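Local coordinates for periplasmic binding protein (Pseudomonas aeruginosa, PDB 2R79) that binds heme in the periplasm and probably delivers it to an inner-membrane ABC transporter for uptake into the cell, at residues Q128-P142 with L252-L266. Sequence-based numbering, arbitrary orientation.
Sequences QADWIAAAQKSQPAP and LAALSAAFYPSAKPL
Trp131 meets Ser256 across two helices, 128-135 and 252-259, that run nearly parallel, only 4° apart, with axes 11.2 Å from each other at closest approach. This is the far end of helix 111-135, the long interlobe helix characteristic of class III periplasmic binding proteins, settling on the C-terminal lobe before strand 143-150. It illustrates how large side chains bridge widely spaced helices. With CG anti to the backbone N (chi1 180°), Trp131 extends its indole between the helix 252-259 and the chain that turns back after it. NE1, at the ring edge, donates to Lys264 O at 2.8 Å, almost exactly in the indole plane. Leu266 CG makes a CH-pi contact over one face, 4.0 Å from the centroid of the five-membered ring; Ala135 CB lies over the opposite face. The far rim of the indole, at CZ2, packs on Ala263 CB (3.7 Å). Tyr260, the first residue beyond the helix, presents CD2 to Ala135 CB at 3.8 Å. Its OH accepts a hydrogen bond from Gln136 NE2 at 3.0 Å and is also hydrogen-bonded to Gly172 O, so two bonds fix the phenol end. Gln139 reaches across with its amide plane 15° from that ring: NE2 donates to Phe259 O at 2.8 Å, while OE1 accepts from a water, 2.6 Å away, and the same water accepts a hydrogen bond from Ser262 N.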
loop_
_atom_site.group_PDB
_atom_site.type_symbol
_atom_site.label_atom_id
_atom_site.label_comp_id
_atom_site.label_asym_id
_atom_site.label_seq_id
_atom_site.Cartn_x
_atom_site.Cartn_y
_atom_site.Cartn_z
ATOM N N GLN A 128 -7.114 11.407 -32.056
ATOM C CA GLN A 128 -8.212 11.575 -31.107
ATOM C C GLN A 128 -9.466 12.025 -31.865
ATOM O O GLN A 128 -10.561 11.538 -31.595
ATOM C CB GLN A 128 -7.825 12.601 -30.040
ATOM C CG GLN A 128 -8.915 12.961 -29.032
ATOM C CD GLN A 128 -9.365 11.784 -28.179
ATOM O OE1 GLN A 128 -10.409 11.179 -28.436
ATOM N NE2 GLN A 128 -8.575 11.448 -27.163
ATOM N N ALA A 129 -9.291 12.927 -32.828
ATOM C CA ALA A 129 -10.399 13.442 -33.634
ATOM C C ALA A 129 -11.017 12.374 -34.529
ATOM O O ALA A 129 -12.227 12.354 -34.735
ATOM C CB ALA A 129 -9.929 14.619 -34.486
ATOM N N ASP A 130 -10.186 11.496 -35.075
ATOM C CA ASP A 130 -10.679 10.423 -35.927
ATOM C C ASP A 130 -11.472 9.408 -35.113
ATOM O O ASP A 130 -12.479 8.873 -35.579
ATOM C CB ASP A 130 -9.511 9.723 -36.629
ATOM C CG ASP A 130 -9.000 10.500 -37.835
ATOM O OD1 ASP A 130 -9.480 11.628 -38.088
ATOM O OD2 ASP A 130 -8.109 9.974 -38.536
ATOM N N TRP A 131 -11.013 9.137 -33.893
ATOM C CA TRP A 131 -11.690 8.191 -33.010
ATOM C C TRP A 131 -13.071 8.757 -32.673
ATOM O O TRP A 131 -14.073 8.037 -32.652
ATOM C CB TRP A 131 -10.871 8.008 -31.735
ATOM C CG TRP A 131 -11.457 7.071 -30.738
ATOM C CD1 TRP A 131 -11.199 5.738 -30.619
ATOM C CD2 TRP A 131 -12.388 7.395 -29.696
ATOM N NE1 TRP A 131 -11.909 5.212 -29.565
ATOM C CE2 TRP A 131 -12.648 6.207 -28.982
ATOM C CE3 TRP A 131 -13.028 8.575 -29.298
ATOM C CZ2 TRP A 131 -13.519 6.161 -27.891
ATOM C CZ3 TRP A 131 -13.901 8.530 -28.207
ATOM C CH2 TRP A 131 -14.136 7.330 -27.520
ATOM N N ILE A 132 -13.117 10.056 -32.410
ATOM C CA ILE A 132 -14.376 10.710 -32.089
ATOM C C ILE A 132 -15.347 10.653 -33.271
ATOM O O ILE A 132 -16.529 10.363 -33.099
ATOM C CB ILE A 132 -14.144 12.187 -31.668
ATOM C CG1 ILE A 132 -13.429 12.224 -30.313
ATOM C CG2 ILE A 132 -15.474 12.926 -31.587
ATOM C CD1 ILE A 132 -12.995 13.592 -29.873
ATOM N N ALA A 133 -14.845 10.924 -34.472
ATOM C CA ALA A 133 -15.681 10.892 -35.666
ATOM C C ALA A 133 -16.363 9.536 -35.798
ATOM O O ALA A 133 -17.557 9.452 -36.092
ATOM C CB ALA A 133 -14.835 11.179 -36.907
ATOM N N ALA A 134 -15.602 8.473 -35.575
ATOM C CA ALA A 134 -16.141 7.128 -35.670
ATOM C C ALA A 134 -17.138 6.852 -34.547
ATOM O O ALA A 134 -18.141 6.171 -34.753
ATOM C CB ALA A 134 -15.010 6.114 -35.617
ATOM N N ALA A 135 -16.856 7.379 -33.360
ATOM C CA ALA A 135 -17.721 7.178 -32.206
ATOM C C ALA A 135 -19.053 7.899 -32.348
ATOM O O ALA A 135 -20.062 7.446 -31.817
ATOM C CB ALA A 135 -17.013 7.648 -30.941
ATOM N N GLN A 136 -19.062 9.020 -33.056
ATOM C CA GLN A 136 -20.285 9.783 -33.232
ATOM C C GLN A 136 -21.246 9.166 -34.248
ATOM O O GLN A 136 -22.325 9.708 -34.509
ATOM C CB GLN A 136 -19.950 11.218 -33.632
ATOM C CG GLN A 136 -19.160 11.950 -32.569
ATOM C CD GLN A 136 -18.866 13.376 -32.948
ATOM O OE1 GLN A 136 -18.636 13.674 -34.119
ATOM N NE2 GLN A 136 -18.851 14.270 -31.959
ATOM N N LYS A 137 -20.857 8.034 -34.820
ATOM C CA LYS A 137 -21.710 7.362 -35.784
ATOM C C LYS A 137 -22.829 6.631 -35.057
ATOM O O LYS A 137 -23.915 6.453 -35.603
ATOM C CB LYS A 137 -20.898 6.376 -36.630
ATOM C CG LYS A 137 -20.209 7.023 -37.822
ATOM C CD LYS A 137 -21.240 7.630 -38.765
ATOM C CE LYS A 137 -20.596 8.173 -40.023
ATOM N NZ LYS A 137 -21.623 8.559 -41.026
ATOM N N SER A 138 -22.564 6.214 -33.822
ATOM C CA SER A 138 -23.573 5.515 -33.037
ATOM C C SER A 138 -24.089 6.354 -31.853
ATOM O O SER A 138 -25.020 5.942 -31.156
ATOM C CB SER A 138 -23.012 4.187 -32.517
ATOM O OG SER A 138 -22.098 4.397 -31.456
ATOM N N GLN A 139 -23.490 7.524 -31.626
ATOM C CA GLN A 139 -23.901 8.394 -30.523
ATOM C C GLN A 139 -23.544 9.854 -30.783
ATOM O O GLN A 139 -22.421 10.170 -31.171
ATOM C CB GLN A 139 -23.244 7.953 -29.211
ATOM C CG GLN A 139 -23.643 8.817 -28.015
ATOM C CD GLN A 139 -22.749 8.623 -26.802
ATOM O OE1 GLN A 139 -22.696 7.543 -26.216
ATOM N NE2 GLN A 139 -22.043 9.677 -26.419
ATOM N N PRO A 140 -24.498 10.767 -30.564
ATOM C CA PRO A 140 -24.256 12.198 -30.781
ATOM C C PRO A 140 -23.433 12.815 -29.648
ATOM O O PRO A 140 -23.439 12.315 -28.522
ATOM C CB PRO A 140 -25.667 12.768 -30.856
ATOM C CG PRO A 140 -26.395 11.928 -29.849
ATOM C CD PRO A 140 -25.895 10.525 -30.154
ATOM N N ALA A 141 -22.730 13.902 -29.951
ATOM C CA ALA A 141 -21.900 14.583 -28.964
ATOM C C ALA A 141 -22.727 15.037 -27.759
ATOM O O ALA A 141 -23.750 15.698 -27.910
ATOM C CB ALA A 141 -21.218 15.770 -29.607
ATOM N N PRO A 142 -22.286 14.695 -26.543
ATOM C CA PRO A 142 -23.025 15.090 -25.339
ATOM C C PRO A 142 -22.767 16.527 -24.863
ATOM O O PRO A 142 -21.653 17.048 -24.998
ATOM C CB PRO A 142 -22.547 14.073 -24.314
ATOM C CG PRO A 142 -21.085 13.931 -24.685
ATOM C CD PRO A 142 -21.149 13.816 -26.201
ATOM N N LEU A 252 -7.391 13.564 -22.806
ATOM C CA LEU A 252 -8.471 13.527 -23.785
ATOM C C LEU A 252 -8.960 12.099 -24.026
ATOM O O LEU A 252 -10.158 11.871 -24.240
ATOM C CB LEU A 252 -8.010 14.137 -25.114
ATOM C CG LEU A 252 -7.613 15.619 -25.122
ATOM C CD1 LEU A 252 -7.125 15.992 -26.499
ATOM C CD2 LEU A 252 -8.789 16.494 -24.734
ATOM N N ALA A 253 -8.041 11.137 -23.981
ATOM C CA ALA A 253 -8.404 9.740 -24.214
ATOM C C ALA A 253 -9.334 9.232 -23.131
ATOM O O ALA A 253 -10.284 8.508 -23.406
ATOM C CB ALA A 253 -7.153 8.863 -24.277
ATOM N N ALA A 254 -9.052 9.613 -21.894
ATOM C CA ALA A 254 -9.873 9.195 -20.772
ATOM C C ALA A 254 -11.242 9.872 -20.839
ATOM O O ALA A 254 -12.270 9.209 -20.706
ATOM C CB ALA A 254 -9.171 9.535 -19.462
ATOM N N LEU A 255 -11.259 11.186 -21.055
ATOM C CA LEU A 255 -12.525 11.913 -21.143
ATOM C C LEU A 255 -13.417 11.436 -22.284
ATOM O O LEU A 255 -14.609 11.196 -22.086
ATOM C CB LEU A 255 -12.281 13.417 -21.307
ATOM C CG LEU A 255 -12.005 14.208 -20.033
ATOM C CD1 LEU A 255 -11.591 15.613 -20.393
ATOM C CD2 LEU A 255 -13.247 14.222 -19.152
ATOM N N SER A 256 -12.846 11.301 -23.479
ATOM C CA SER A 256 -13.635 10.876 -24.629
ATOM C C SER A 256 -14.196 9.478 -24.421
ATOM O O SER A 256 -15.279 9.166 -24.916
ATOM C CB SER A 256 -12.809 10.962 -25.933
ATOM O OG SER A 256 -11.698 10.083 -25.941
ATOM N N ALA A 257 -13.480 8.642 -23.670
ATOM C CA ALA A 257 -13.959 7.288 -23.385
ATOM C C ALA A 257 -15.185 7.386 -22.469
ATOM O O ALA A 257 -16.147 6.623 -22.611
ATOM C CB ALA A 257 -12.863 6.458 -22.719
ATOM N N ALA A 258 -15.151 8.332 -21.532
ATOM C CA ALA A 258 -16.272 8.545 -20.613
ATOM C C ALA A 258 -17.452 9.200 -21.347
ATOM O O ALA A 258 -18.609 8.958 -21.007
ATOM C CB ALA A 258 -15.838 9.426 -19.453
ATOM N N PHE A 259 -17.145 10.028 -22.350
ATOM C CA PHE A 259 -18.167 10.723 -23.134
ATOM C C PHE A 259 -18.867 9.818 -24.158
ATOM O O PHE A 259 -20.020 10.058 -24.516
ATOM C CB PHE A 259 -17.550 11.934 -23.846
ATOM C CG PHE A 259 -17.135 13.055 -22.913
ATOM C CD1 PHE A 259 -16.306 14.075 -23.364
ATOM C CD2 PHE A 259 -17.587 13.097 -21.595
ATOM C CE1 PHE A 259 -15.926 15.123 -22.520
ATOM C CE2 PHE A 259 -17.216 14.139 -20.739
ATOM C CZ PHE A 259 -16.383 15.153 -21.205
ATOM N N TYR A 260 -18.162 8.792 -24.634
ATOM C CA TYR A 260 -18.717 7.835 -25.597
ATOM C C TYR A 260 -18.450 6.446 -25.040
ATOM O O TYR A 260 -17.613 5.714 -25.560
ATOM C CB TYR A 260 -18.036 7.965 -26.961
ATOM C CG TYR A 260 -18.224 9.303 -27.611
ATOM C CD1 TYR A 260 -17.380 10.371 -27.309
ATOM C CD2 TYR A 260 -19.295 9.529 -28.477
ATOM C CE1 TYR A 260 -17.605 11.637 -27.849
ATOM C CE2 TYR A 260 -19.526 10.784 -29.019
ATOM C CZ TYR A 260 -18.678 11.834 -28.701
ATOM O OH TYR A 260 -18.898 13.075 -29.249
ATOM N N PRO A 261 -19.168 6.063 -23.977
ATOM C CA PRO A 261 -19.009 4.757 -23.327
ATOM C C PRO A 261 -19.227 3.528 -24.204
ATOM O O PRO A 261 -18.772 2.441 -23.861
ATOM C CB PRO A 261 -19.994 4.831 -22.161
ATOM C CG PRO A 261 -21.067 5.724 -22.682
ATOM C CD PRO A 261 -20.292 6.811 -23.385
ATOM N N SER A 262 -19.918 3.703 -25.325
ATOM C CA SER A 262 -20.191 2.598 -26.243
ATOM C C SER A 262 -19.156 2.470 -27.347
ATOM O O SER A 262 -19.438 1.910 -28.404
ATOM C CB SER A 262 -21.566 2.761 -26.884
ATOM O OG SER A 262 -22.576 2.692 -25.901
ATOM N N ALA A 263 -17.967 3.006 -27.116
ATOM C CA ALA A 263 -16.903 2.910 -28.105
ATOM C C ALA A 263 -15.695 2.317 -27.405
ATOM O O ALA A 263 -15.477 2.584 -26.223
ATOM C CB ALA A 263 -16.568 4.283 -28.653
ATOM N N LYS A 264 -14.924 1.497 -28.111
ATOM C CA LYS A 264 -13.729 0.916 -27.512
ATOM C C LYS A 264 -12.795 2.101 -27.280
ATOM O O LYS A 264 -12.438 2.806 -28.221
ATOM C CB LYS A 264 -13.069 -0.090 -28.465
ATOM C CG LYS A 264 -11.991 -0.945 -27.796
ATOM C CD LYS A 264 -10.962 -1.489 -28.790
ATOM C CE LYS A 264 -11.593 -2.357 -29.867
ATOM N NZ LYS A 264 -10.568 -2.881 -30.824
ATOM N N PRO A 265 -12.400 2.345 -26.024
ATOM C CA PRO A 265 -11.509 3.464 -25.698
ATOM C C PRO A 265 -10.136 3.447 -26.364
ATOM O O PRO A 265 -9.690 2.419 -26.864
ATOM C CB PRO A 265 -11.421 3.397 -24.170
ATOM C CG PRO A 265 -11.660 1.958 -23.870
ATOM C CD PRO A 265 -12.777 1.605 -24.808
ATOM N N LEU A 266 -9.479 4.602 -26.375
ATOM C CA LEU A 266 -8.146 4.725 -26.952
ATOM C C LEU A 266 -7.108 4.189 -25.974
ATOM O O LEU A 266 -7.348 4.141 -24.765
ATOM C CB LEU A 266 -7.815 6.187 -27.265
ATOM C CG LEU A 266 -8.211 6.798 -28.605
ATOM C CD1 LEU A 266 -7.624 8.195 -28.697
ATOM C CD2 LEU A 266 -7.683 5.951 -29.745
HETATM O O HOH W 1 -19.164 3.223 -31.097
HETATM O O HOH W 2 -20.981 5.755 -26.849
#